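Long-range contacts in ABC transporter substrate-binding protein (Rhizobium radiobacter, PDB 6TFS), which binds a hexulose-substituted glutamate in its cleft and probably delivers it, or related solutes, to an ABC transporter: residues Asp19-Thr24 with Leu95-Asp100; Val15-Pro20 with Asp159-Pro164; Asp109-Gln114 with Leu128-Pro133. One frame throughout, in Å; residues are numbered along the deposited sequence.

Contact 3 lies on the four-stranded antiparallel sheet, at strand 113-120. Contact 1 uses helix 88-98, which precedes that strand and packs on it. This sheet and helix probably belong to the extra domain that marks OppA-like binding proteins. Contact 2 lies by strand 170-176 of the large mixed sheet. Contacts 1 and 2 start from one loop, between strand 5-10 and helix 26-35. They share Asp19 and Pro20, and their centres are about 12 Å apart. Contact 3 lies about 16 Å from contact 1, centre to centre, and about 27 Å from contact 2. It is nested inside the loop closed by contact 2. Residues 15-24 are thus tied to two distant chain parts, while Thr24 reaches the bound ligand.

Contact 1 of 3, residues Asp19-Thr24 with Leu95-Asp100; sequences DPHFAT and LDKARD. With N7T ((2~{S})-2-[[(3~{S},4~{R},5~{R})-3,4,5,6-tetrakis(oxidanyl)-2-oxidanylidene-hexyl]amino]pentanedioic acid), chain C.
Lys97 reaches from the end of its helix into the polar grip of Asp19 and His21. Its NZ forms a salt bridge with Asp19, 2.8 Å from Asp19 OD2, which offers its syn lone pair. A weak bond of NZ to Asp19 OD1 adds to this. NZ also donates to ND1 of His21 at 3.0 Å, nearly in the ring plane. ND1 therefore acts as an acceptor, and His21 is probably neutral. The Lys97 chain is straight as far as CE and passes the ring with CD 3.4 Å from His21 ND1. A bend at chi4 (-68°) then turns NZ toward both partners. Arg103 O is a further acceptor for NZ. Asp19 OD1 also takes the backbone N of His21 at 3.0 Å, an Asx turn. Shortened to an alanine here, the lysine would probably leave the buried Asp19 carboxylate without its counter-charge and His21 ND1 without its donor.

One face of the His21 ring lies against the helix end, with Ala98 N over its centre and Ala98 CB 3.7 Å from His21 CD2. This is the tight, buried part. Phe22 is looser and partly exposed; its CE2 comes only to 4.1 Å from Lys97 NZ. Farther along the loop, partly exposed Thr24 has its CG2 3.4 Å from OE1 of N7T.

The contact pins this ligand-reaching loop, between strand 5-10 and helix 26-35, to the end of helix 88-98. Phe153 of helix 150-156 touches Asp19 and Lys97. Helix 26-35 packs on Pro20 and Ala23. Strand 113-120 lies against Leu95, Asp96 and Arg99.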
loop_
_atom_site.group_PDB
_atom_site.type_symbol
_atom_site.label_atom_id
_atom_site.label_comp_id
_atom_site.label_asym_id
_atom_site.label_seq_id
_atom_site.Cartn_x
_atom_site.Cartn_y
_atom_site.Cartn_z
ATOM N N ASP A 19 8.003 0.770 -12.430
ATOM C CA ASP A 19 6.838 1.011 -13.289
ATOM C C ASP A 19 5.713 1.184 -12.232
ATOM O O ASP A 19 5.490 0.262 -11.435
ATOM C CB ASP A 19 6.543 -0.177 -14.219
ATOM C CG ASP A 19 5.293 -0.051 -15.098
ATOM O OD1 ASP A 19 4.377 0.748 -14.748
ATOM O OD2 ASP A 19 5.221 -0.751 -16.120
ATOM N N PRO A 20 5.076 2.381 -12.146
ATOM C CA PRO A 20 4.057 2.610 -11.097
ATOM C C PRO A 20 2.790 1.762 -11.203
ATOM O O PRO A 20 2.093 1.619 -10.204
ATOM C CB PRO A 20 3.755 4.108 -11.208
ATOM C CG PRO A 20 4.076 4.451 -12.627
ATOM C CD PRO A 20 5.246 3.577 -13.000
ATOM N N HIS A 21 2.508 1.175 -12.379
ATOM C CA HIS A 21 1.363 0.276 -12.549
ATOM C C HIS A 21 1.641 -1.107 -11.921
ATOM O O HIS A 21 0.714 -1.908 -11.807
ATOM C CB HIS A 21 0.971 0.150 -14.035
ATOM C CG HIS A 21 0.709 1.470 -14.697
ATOM N ND1 HIS A 21 1.217 1.757 -15.949
ATOM C CD2 HIS A 21 0.018 2.546 -14.249
ATOM C CE1 HIS A 21 0.816 2.985 -16.227
ATOM N NE2 HIS A 21 0.091 3.499 -15.237
ATOM N N PHE A 22 2.903 -1.368 -11.487
ATOM C CA PHE A 22 3.310 -2.628 -10.850
ATOM C C PHE A 22 3.904 -2.465 -9.443
ATOM O O PHE A 22 3.823 -3.416 -8.657
ATOM C CB PHE A 22 4.271 -3.437 -11.756
ATOM C CG PHE A 22 3.626 -4.025 -12.992
ATOM C CD1 PHE A 22 2.784 -5.131 -12.900
ATOM C CD2 PHE A 22 3.862 -3.474 -14.253
ATOM C CE1 PHE A 22 2.180 -5.669 -14.045
ATOM C CE2 PHE A 22 3.272 -4.026 -15.400
ATOM C CZ PHE A 22 2.439 -5.123 -15.287
ATOM N N ALA A 23 4.489 -1.281 -9.116
ATOM C CA ALA A 23 5.118 -1.005 -7.805
ATOM C C ALA A 23 4.126 -1.252 -6.642
ATOM O O ALA A 23 3.116 -0.557 -6.518
ATOM C CB ALA A 23 5.680 0.409 -7.764
ATOM N N THR A 24 4.401 -2.304 -5.844
ATOM C CA THR A 24 3.521 -2.799 -4.782
ATOM C C THR A 24 4.152 -2.775 -3.393
ATOM O O THR A 24 3.469 -2.437 -2.426
ATOM C CB THR A 24 3.006 -4.205 -5.155
ATOM O OG1 THR A 24 2.336 -4.118 -6.418
ATOM C CG2 THR A 24 2.043 -4.785 -4.096
ATOM N N LEU A 95 -3.248 5.800 -18.589
ATOM C CA LEU A 95 -4.526 5.324 -18.048
ATOM C C LEU A 95 -5.037 4.079 -18.758
ATOM O O LEU A 95 -5.571 3.196 -18.089
ATOM C CB LEU A 95 -5.592 6.427 -17.978
ATOM C CG LEU A 95 -5.270 7.615 -17.043
ATOM C CD1 LEU A 95 -6.371 8.656 -17.096
ATOM C CD2 LEU A 95 -5.028 7.168 -15.600
ATOM N N ASP A 96 -4.817 3.970 -20.091
ATOM C CA ASP A 96 -5.163 2.761 -20.850
ATOM C C ASP A 96 -4.298 1.580 -20.398
ATOM O O ASP A 96 -4.792 0.454 -20.360
ATOM C CB ASP A 96 -5.056 2.979 -22.366
ATOM C CG ASP A 96 -6.197 3.796 -22.968
ATOM O OD1 ASP A 96 -7.233 3.979 -22.281
ATOM O OD2 ASP A 96 -6.054 4.251 -24.116
ATOM N N LYS A 97 -3.028 1.850 -20.018
ATOM C CA LYS A 97 -2.101 0.845 -19.496
ATOM C C LYS A 97 -2.530 0.444 -18.068
ATOM O O LYS A 97 -2.604 -0.754 -17.768
ATOM C CB LYS A 97 -0.647 1.359 -19.512
ATOM C CG LYS A 97 0.368 0.313 -19.093
ATOM C CD LYS A 97 1.786 0.854 -19.151
ATOM C CE LYS A 97 2.804 -0.154 -18.684
ATOM N NZ LYS A 97 2.702 -0.459 -17.233
ATOM N N ALA A 98 -2.816 1.452 -17.201
ATOM C CA ALA A 98 -3.266 1.251 -15.823
ATOM C C ALA A 98 -4.524 0.371 -15.748
ATOM O O ALA A 98 -4.641 -0.421 -14.821
ATOM C CB ALA A 98 -3.533 2.597 -15.154
ATOM N N ARG A 99 -5.460 0.510 -16.711
ATOM C CA ARG A 99 -6.715 -0.250 -16.710
ATOM C C ARG A 99 -6.629 -1.617 -17.423
ATOM O O ARG A 99 -7.629 -2.348 -17.465
ATOM C CB ARG A 99 -7.885 0.594 -17.256
ATOM C CG ARG A 99 -7.847 0.930 -18.734
ATOM C CD ARG A 99 -8.700 2.161 -18.988
ATOM N NE ARG A 99 -8.889 2.416 -20.418
ATOM C CZ ARG A 99 -9.826 1.843 -21.168
ATOM N NH1 ARG A 99 -10.667 0.964 -20.637
ATOM N NH2 ARG A 99 -9.918 2.131 -22.457
ATOM N N ASP A 100 -5.446 -1.961 -17.959
ATOM C CA ASP A 100 -5.202 -3.223 -18.657
ATOM C C ASP A 100 -4.613 -4.279 -17.682
ATOM O O ASP A 100 -3.486 -4.112 -17.207
ATOM C CB ASP A 100 -4.283 -2.988 -19.878
ATOM C CG ASP A 100 -4.022 -4.180 -20.795
ATOM O OD1 ASP A 100 -4.445 -5.310 -20.451
ATOM O OD2 ASP A 100 -3.390 -3.983 -21.851
HETATM O OAN N7T C . 4.364 -5.471 11.360
HETATM C CAM N7T C . 3.873 -5.676 10.061
HETATM C CAL N7T C . 4.384 -4.546 9.192
HETATM O OAT N7T C . 5.771 -4.693 8.967
HETATM C CAK N7T C . 3.607 -4.462 7.868
HETATM O OAS N7T C . 2.275 -4.040 8.104
HETATM C CAJ N7T C . 4.265 -3.517 6.870
HETATM O OAR N7T C . 4.338 -2.203 7.339
HETATM C CAI N7T C . 3.521 -3.370 5.553
HETATM O OAQ N7T C . 2.282 -3.289 5.485
HETATM C CAH N7T C . 4.403 -3.221 4.298
HETATM N N N7T C . 3.666 -2.662 3.180
HETATM C CA N7T C . 3.211 -3.696 2.267
HETATM C C N7T C . 4.329 -4.552 1.719
HETATM O O N7T C . 5.380 -4.043 1.299
HETATM C CB N7T C . 2.404 -3.037 1.158
HETATM C CG N7T C . 1.661 -4.075 0.267
HETATM C CD N7T C . 0.702 -3.493 -0.728
HETATM O OE1 N7T C . 0.026 -4.280 -1.426
HETATM O OE2 N7T C . 0.550 -2.255 -0.877
HETATM O OXT N7T C . 4.180 -5.797 1.690
#

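Contact 2 of 3, residues Val15-Pro20 with Asp159-Pro164; sequences VTTLDP and DFKRRP. With SO4 (sulfate ion), chain K.
Lys161 faces the 15-20 loop with its backbone and the base of its side chain, while its charged end leads away to a sulfate. CG sits between the backbone N and the carbonyl carbon (chi1 70°), and further bends follow at chi3 and chi4. NZ donates to the sulfate atom O4 and to Asp158 O. Arg162 holds the same ion through NH1 and NH2; the sulfate is probably from the crystallisation liquor.

Across the contact, one hydrogen bond joins two irregular segments. Leu18 N donates to Lys161 O at 2.9 Å, in the carbonyl plane and on a lone pair. Beside it, Thr17 OG1 lies 3.3 Å from Lys161 CB. That hydroxyl also accepts from Asp19 N at 3.1 Å, an ST turn that shapes the loop here.

The apolar part is Leu18 against Pro164. Leu18 CD1 is 3.8 Å from Pro164 CG, and the two side chains meet at a slant. Asp19 CB reaches the edge of the Phe160 ring, 4.5 Å from CD2. The Asp19 carboxylate itself pairs with Lys97.

The contact joins the loop after strand 5-10 to the loop between helix 150-156 and strand 170-176. Tyr36 OH donates to Leu18 O. Helix 26-35 packs on Val15, Leu18 and Pro20. Strand 170-176 meets Leu18 and Pro164, and helix 150-156 lies against Asp19 and Phe160.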
loop_
_atom_site.group_PDB
_atom_site.type_symbol
_atom_site.label_atom_id
_atom_site.label_comp_id
_atom_site.label_asym_id
_atom_site.label_seq_id
_atom_site.Cartn_x
_atom_site.Cartn_y
_atom_site.Cartn_z
ATOM N N VAL A 15 15.140 -3.062 -5.325
ATOM C CA VAL A 15 14.060 -2.510 -6.129
ATOM C C VAL A 15 13.515 -3.668 -6.934
ATOM O O VAL A 15 14.304 -4.390 -7.547
ATOM C CB VAL A 15 14.489 -1.438 -7.153
ATOM C CG1 VAL A 15 13.519 -0.280 -7.146
ATOM C CG2 VAL A 15 15.927 -0.987 -6.980
ATOM N N THR A 16 12.198 -3.819 -6.998
ATOM C CA THR A 16 11.620 -4.861 -7.847
ATOM C C THR A 16 11.216 -4.186 -9.157
ATOM O O THR A 16 11.633 -4.606 -10.220
ATOM C CB THR A 16 10.453 -5.581 -7.140
ATOM O OG1 THR A 16 10.923 -6.095 -5.895
ATOM C CG2 THR A 16 9.830 -6.697 -7.995
ATOM N N THR A 17 10.414 -3.127 -9.067
ATOM C CA THR A 17 9.952 -2.406 -10.241
ATOM C C THR A 17 9.660 -0.947 -9.932
ATOM O O THR A 17 9.048 -0.630 -8.902
ATOM C CB THR A 17 8.730 -3.120 -10.905
ATOM O OG1 THR A 17 8.235 -2.289 -11.951
ATOM C CG2 THR A 17 7.595 -3.443 -9.910
ATOM N N LEU A 18 10.026 -0.072 -10.873
ATOM C CA LEU A 18 9.732 1.356 -10.780
ATOM C C LEU A 18 8.689 1.768 -11.834
ATOM O O LEU A 18 8.489 2.954 -12.083
ATOM C CB LEU A 18 10.997 2.236 -10.781
ATOM C CG LEU A 18 11.935 2.007 -9.589
ATOM C CD1 LEU A 18 13.210 2.821 -9.712
ATOM C CD2 LEU A 18 11.220 2.263 -8.267
ATOM N N ASP A 19 8.003 0.770 -12.430
ATOM C CA ASP A 19 6.838 1.011 -13.289
ATOM C C ASP A 19 5.713 1.184 -12.232
ATOM O O ASP A 19 5.490 0.262 -11.435
ATOM C CB ASP A 19 6.543 -0.177 -14.219
ATOM C CG ASP A 19 5.293 -0.051 -15.098
ATOM O OD1 ASP A 19 4.377 0.748 -14.748
ATOM O OD2 ASP A 19 5.221 -0.751 -16.120
ATOM N N PRO A 20 5.076 2.381 -12.146
ATOM C CA PRO A 20 4.057 2.610 -11.097
ATOM C C PRO A 20 2.790 1.762 -11.203
ATOM O O PRO A 20 2.093 1.619 -10.204
ATOM C CB PRO A 20 3.755 4.108 -11.208
ATOM C CG PRO A 20 4.076 4.451 -12.627
ATOM C CD PRO A 20 5.246 3.577 -13.000
ATOM N N ASP A 159 12.981 -2.647 -19.855
ATOM C CA ASP A 159 13.974 -1.868 -19.106
ATOM C C ASP A 159 13.368 -0.645 -18.398
ATOM O O ASP A 159 14.051 -0.036 -17.570
ATOM C CB ASP A 159 15.126 -1.400 -20.020
ATOM C CG ASP A 159 15.942 -2.504 -20.664
ATOM O OD1 ASP A 159 16.123 -3.566 -20.023
ATOM O OD2 ASP A 159 16.420 -2.299 -21.805
ATOM N N PHE A 160 12.126 -0.260 -18.746
ATOM C CA PHE A 160 11.469 0.900 -18.128
ATOM C C PHE A 160 11.406 0.757 -16.606
ATOM O O PHE A 160 11.690 1.723 -15.918
ATOM C CB PHE A 160 10.077 1.182 -18.731
ATOM C CG PHE A 160 9.462 2.482 -18.256
ATOM C CD1 PHE A 160 9.741 3.682 -18.905
ATOM C CD2 PHE A 160 8.618 2.510 -17.142
ATOM C CE1 PHE A 160 9.181 4.884 -18.458
ATOM C CE2 PHE A 160 8.055 3.710 -16.703
ATOM C CZ PHE A 160 8.340 4.889 -17.361
ATOM N N LYS A 161 11.112 -0.458 -16.086
ATOM C CA LYS A 161 11.032 -0.728 -14.637
ATOM C C LYS A 161 12.358 -0.450 -13.879
ATOM O O LYS A 161 12.323 -0.251 -12.671
ATOM C CB LYS A 161 10.519 -2.153 -14.355
ATOM C CG LYS A 161 11.517 -3.264 -14.734
ATOM C CD LYS A 161 11.089 -4.662 -14.281
ATOM C CE LYS A 161 9.976 -5.278 -15.112
ATOM N NZ LYS A 161 10.362 -5.493 -16.532
ATOM N N ARG A 162 13.498 -0.437 -14.597
ATOM C CA ARG A 162 14.861 -0.191 -14.087
ATOM C C ARG A 162 15.371 1.187 -14.500
ATOM O O ARG A 162 16.337 1.678 -13.922
ATOM C CB ARG A 162 15.839 -1.235 -14.659
ATOM C CG ARG A 162 15.695 -2.625 -14.091
ATOM C CD ARG A 162 16.712 -3.559 -14.715
ATOM N NE ARG A 162 16.414 -3.850 -16.122
ATOM C CZ ARG A 162 15.561 -4.788 -16.522
ATOM N NH1 ARG A 162 14.899 -5.517 -15.633
ATOM N NH2 ARG A 162 15.360 -5.000 -17.814
ATOM N N ARG A 163 14.791 1.765 -15.562
ATOM C CA ARG A 163 15.165 3.088 -16.103
ATOM C C ARG A 163 13.890 3.955 -16.197
ATOM O O ARG A 163 13.432 4.279 -17.305
ATOM C CB ARG A 163 15.865 2.948 -17.475
ATOM C CG ARG A 163 17.084 2.020 -17.479
ATOM C CD ARG A 163 17.829 2.068 -18.811
ATOM N NE ARG A 163 18.329 3.416 -19.090
ATOM C CZ ARG A 163 18.126 4.081 -20.223
ATOM N NH1 ARG A 163 17.473 3.510 -21.229
ATOM N NH2 ARG A 163 18.600 5.311 -20.371
ATOM N N PRO A 164 13.260 4.282 -15.036
ATOM C CA PRO A 164 11.988 5.019 -15.080
ATOM C C PRO A 164 12.091 6.465 -15.540
ATOM O O PRO A 164 13.119 7.110 -15.344
ATOM C CB PRO A 164 11.498 4.933 -13.630
ATOM C CG PRO A 164 12.741 4.879 -12.830
ATOM C CD PRO A 164 13.638 3.979 -13.632
HETATM S S SO4 K . 13.366 -8.534 -16.842
HETATM O O1 SO4 K . 14.217 -8.189 -15.721
HETATM O O2 SO4 K . 13.604 -9.938 -17.193
HETATM O O3 SO4 K . 13.686 -7.673 -17.982
HETATM O O4 SO4 K . 11.967 -8.340 -16.456
#

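Contact 3 of 3, residues Asp109-Gln114 with Leu128-Pro133; sequences DYAAIQ and LTRRVP
Arg130 carries CG between its backbone N and carbonyl carbon (chi1 58°), and its chain then runs extended to NE, which lays the guanidinium against Ala112. The methyl CB of Ala112 sits over one face of that flat group, 4.0 Å from Arg130 CZ. In Leu128, CG lies anti to the carbonyl carbon (chi1 -62°), and CD2 swings back to 3.7 Å from Ile113 CG1. The two residues diverge at their CB atoms, so they meet farther out along their side chains.

Ala112 is enclosed from further sides. Its CB is 3.6 Å from Val132 CG1 and 3.7 Å from Arg130 O. That carbonyl oxygen is buried here and has no hydrogen-bond partner in the model.

The two segments are the open end of a beta hairpin. Strand 113-120 is an outermost strand of the four-stranded antiparallel sheet, and its hairpin partner is 123-128. Ile113 and Leu128 form an antiparallel non-hydrogen-bonded pair. Just before it, a type I turn runs from Tyr110 to Ile113, closed by the bond from Ile113 N to Tyr110 O.

At the end of the pairing, Thr129 N donates to Ala112 O at 2.8 Å. The bond is almost straight (173° at the hydrogen). Leu128 CA approaches the same oxygen at 3.4 Å, a CA-H...O contact. Toward the exposed side, Thr129 OG1 lies 3.4 Å from Gln114 CB, the two side chains crossing at about a right angle. A water donates to Ala111 O at 2.7 Å and also bonds to Thr129 OG1.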
loop_
_atom_site.group_PDB
_atom_site.type_symbol
_atom_site.label_atom_id
_atom_site.label_comp_id
_atom_site.label_asym_id
_atom_site.label_seq_id
_atom_site.Cartn_x
_atom_site.Cartn_y
_atom_site.Cartn_z
ATOM N N ASP A 109 -9.107 -1.431 -10.161
ATOM C CA ASP A 109 -9.494 -0.086 -9.699
ATOM C C ASP A 109 -10.156 0.737 -10.828
ATOM O O ASP A 109 -11.014 1.572 -10.552
ATOM C CB ASP A 109 -8.245 0.688 -9.207
ATOM C CG ASP A 109 -7.569 0.193 -7.939
ATOM O OD1 ASP A 109 -8.203 -0.571 -7.186
ATOM O OD2 ASP A 109 -6.407 0.603 -7.682
ATOM N N TYR A 110 -9.766 0.471 -12.086
ATOM C CA TYR A 110 -10.186 1.200 -13.278
ATOM C C TYR A 110 -11.217 0.469 -14.133
ATOM O O TYR A 110 -11.473 0.902 -15.258
ATOM C CB TYR A 110 -8.941 1.580 -14.112
ATOM C CG TYR A 110 -7.920 2.344 -13.308
ATOM C CD1 TYR A 110 -6.938 1.676 -12.580
ATOM C CD2 TYR A 110 -7.991 3.730 -13.191
ATOM C CE1 TYR A 110 -6.049 2.369 -11.763
ATOM C CE2 TYR A 110 -7.091 4.434 -12.395
ATOM C CZ TYR A 110 -6.132 3.748 -11.674
ATOM O OH TYR A 110 -5.284 4.435 -10.857
ATOM N N ALA A 111 -11.829 -0.610 -13.596
ATOM C CA ALA A 111 -12.827 -1.437 -14.293
ATOM C C ALA A 111 -14.007 -0.642 -14.878
ATOM O O ALA A 111 -14.460 -0.967 -15.977
ATOM C CB ALA A 111 -13.332 -2.540 -13.374
ATOM N N ALA A 112 -14.478 0.415 -14.172
ATOM C CA ALA A 112 -15.590 1.243 -14.636
ATOM C C ALA A 112 -15.236 2.185 -15.796
ATOM O O ALA A 112 -16.153 2.675 -16.438
ATOM C CB ALA A 112 -16.222 2.014 -13.485
ATOM N N ILE A 113 -13.935 2.425 -16.088
ATOM C CA ILE A 113 -13.551 3.285 -17.221
ATOM C C ILE A 113 -13.940 2.606 -18.548
ATOM O O ILE A 113 -13.560 1.462 -18.797
ATOM C CB ILE A 113 -12.048 3.721 -17.203
ATOM C CG1 ILE A 113 -11.726 4.616 -15.969
ATOM C CG2 ILE A 113 -11.645 4.404 -18.527
ATOM C CD1 ILE A 113 -10.242 5.049 -15.796
ATOM N N GLN A 114 -14.710 3.322 -19.375
ATOM C CA GLN A 114 -15.130 2.884 -20.700
ATOM C C GLN A 114 -14.065 3.330 -21.726
ATOM O O GLN A 114 -13.607 2.513 -22.528
ATOM C CB GLN A 114 -16.506 3.480 -21.033
ATOM C CG GLN A 114 -17.078 3.062 -22.381
ATOM C CD GLN A 114 -18.168 4.015 -22.810
ATOM O OE1 GLN A 114 -19.277 4.033 -22.256
ATOM N NE2 GLN A 114 -17.872 4.844 -23.796
ATOM N N LEU A 128 -16.909 6.992 -17.968
ATOM C CA LEU A 128 -17.176 5.838 -17.115
ATOM C C LEU A 128 -18.455 5.118 -17.569
ATOM O O LEU A 128 -19.412 5.772 -17.972
ATOM C CB LEU A 128 -17.325 6.282 -15.648
ATOM C CG LEU A 128 -16.113 6.947 -14.976
ATOM C CD1 LEU A 128 -16.502 7.499 -13.628
ATOM C CD2 LEU A 128 -14.964 5.969 -14.810
ATOM N N THR A 129 -18.459 3.776 -17.486
ATOM C CA THR A 129 -19.598 2.903 -17.815
ATOM C C THR A 129 -20.663 3.038 -16.714
ATOM O O THR A 129 -21.857 2.996 -16.990
ATOM C CB THR A 129 -19.110 1.425 -17.923
ATOM O OG1 THR A 129 -18.054 1.349 -18.876
ATOM C CG2 THR A 129 -20.213 0.464 -18.345
ATOM N N ARG A 130 -20.204 3.174 -15.467
ATOM C CA ARG A 130 -21.008 3.287 -14.254
ATOM C C ARG A 130 -20.245 4.170 -13.256
ATOM O O ARG A 130 -19.050 4.414 -13.438
ATOM C CB ARG A 130 -21.254 1.884 -13.649
ATOM C CG ARG A 130 -19.963 1.131 -13.309
ATOM C CD ARG A 130 -20.202 -0.179 -12.593
ATOM N NE ARG A 130 -19.036 -0.563 -11.790
ATOM C CZ ARG A 130 -18.029 -1.319 -12.222
ATOM N NH1 ARG A 130 -18.037 -1.807 -13.458
ATOM N NH2 ARG A 130 -17.015 -1.604 -11.418
ATOM N N ARG A 131 -20.932 4.623 -12.204
ATOM C CA ARG A 131 -20.372 5.478 -11.158
ATOM C C ARG A 131 -19.325 4.773 -10.310
ATOM O O ARG A 131 -19.429 3.569 -10.054
ATOM C CB ARG A 131 -21.482 5.985 -10.225
ATOM C CG ARG A 131 -22.365 7.073 -10.828
ATOM C CD ARG A 131 -23.512 7.435 -9.897
ATOM N NE ARG A 131 -24.311 6.266 -9.519
ATOM C CZ ARG A 131 -25.477 5.930 -10.065
ATOM N NH1 ARG A 131 -26.027 6.695 -11.003
ATOM N NH2 ARG A 131 -26.112 4.835 -9.665
ATOM N N VAL A 132 -18.341 5.544 -9.852
ATOM C CA VAL A 132 -17.304 5.088 -8.927
ATOM C C VAL A 132 -17.392 5.932 -7.639
ATOM O O VAL A 132 -17.750 7.108 -7.727
ATOM C CB VAL A 132 -15.860 5.078 -9.509
ATOM C CG1 VAL A 132 -15.671 3.950 -10.514
ATOM C CG2 VAL A 132 -15.456 6.431 -10.096
ATOM N N PRO A 133 -17.052 5.376 -6.449
ATOM C CA PRO A 133 -17.083 6.195 -5.213
ATOM C C PRO A 133 -16.348 7.533 -5.358
ATOM O O PRO A 133 -16.864 8.545 -4.913
ATOM C CB PRO A 133 -16.386 5.306 -4.182
ATOM C CG PRO A 133 -16.654 3.926 -4.667
ATOM C CD PRO A 133 -16.616 3.993 -6.162
HETATM O O HOH W 1 -16.315 -0.633 -17.952
#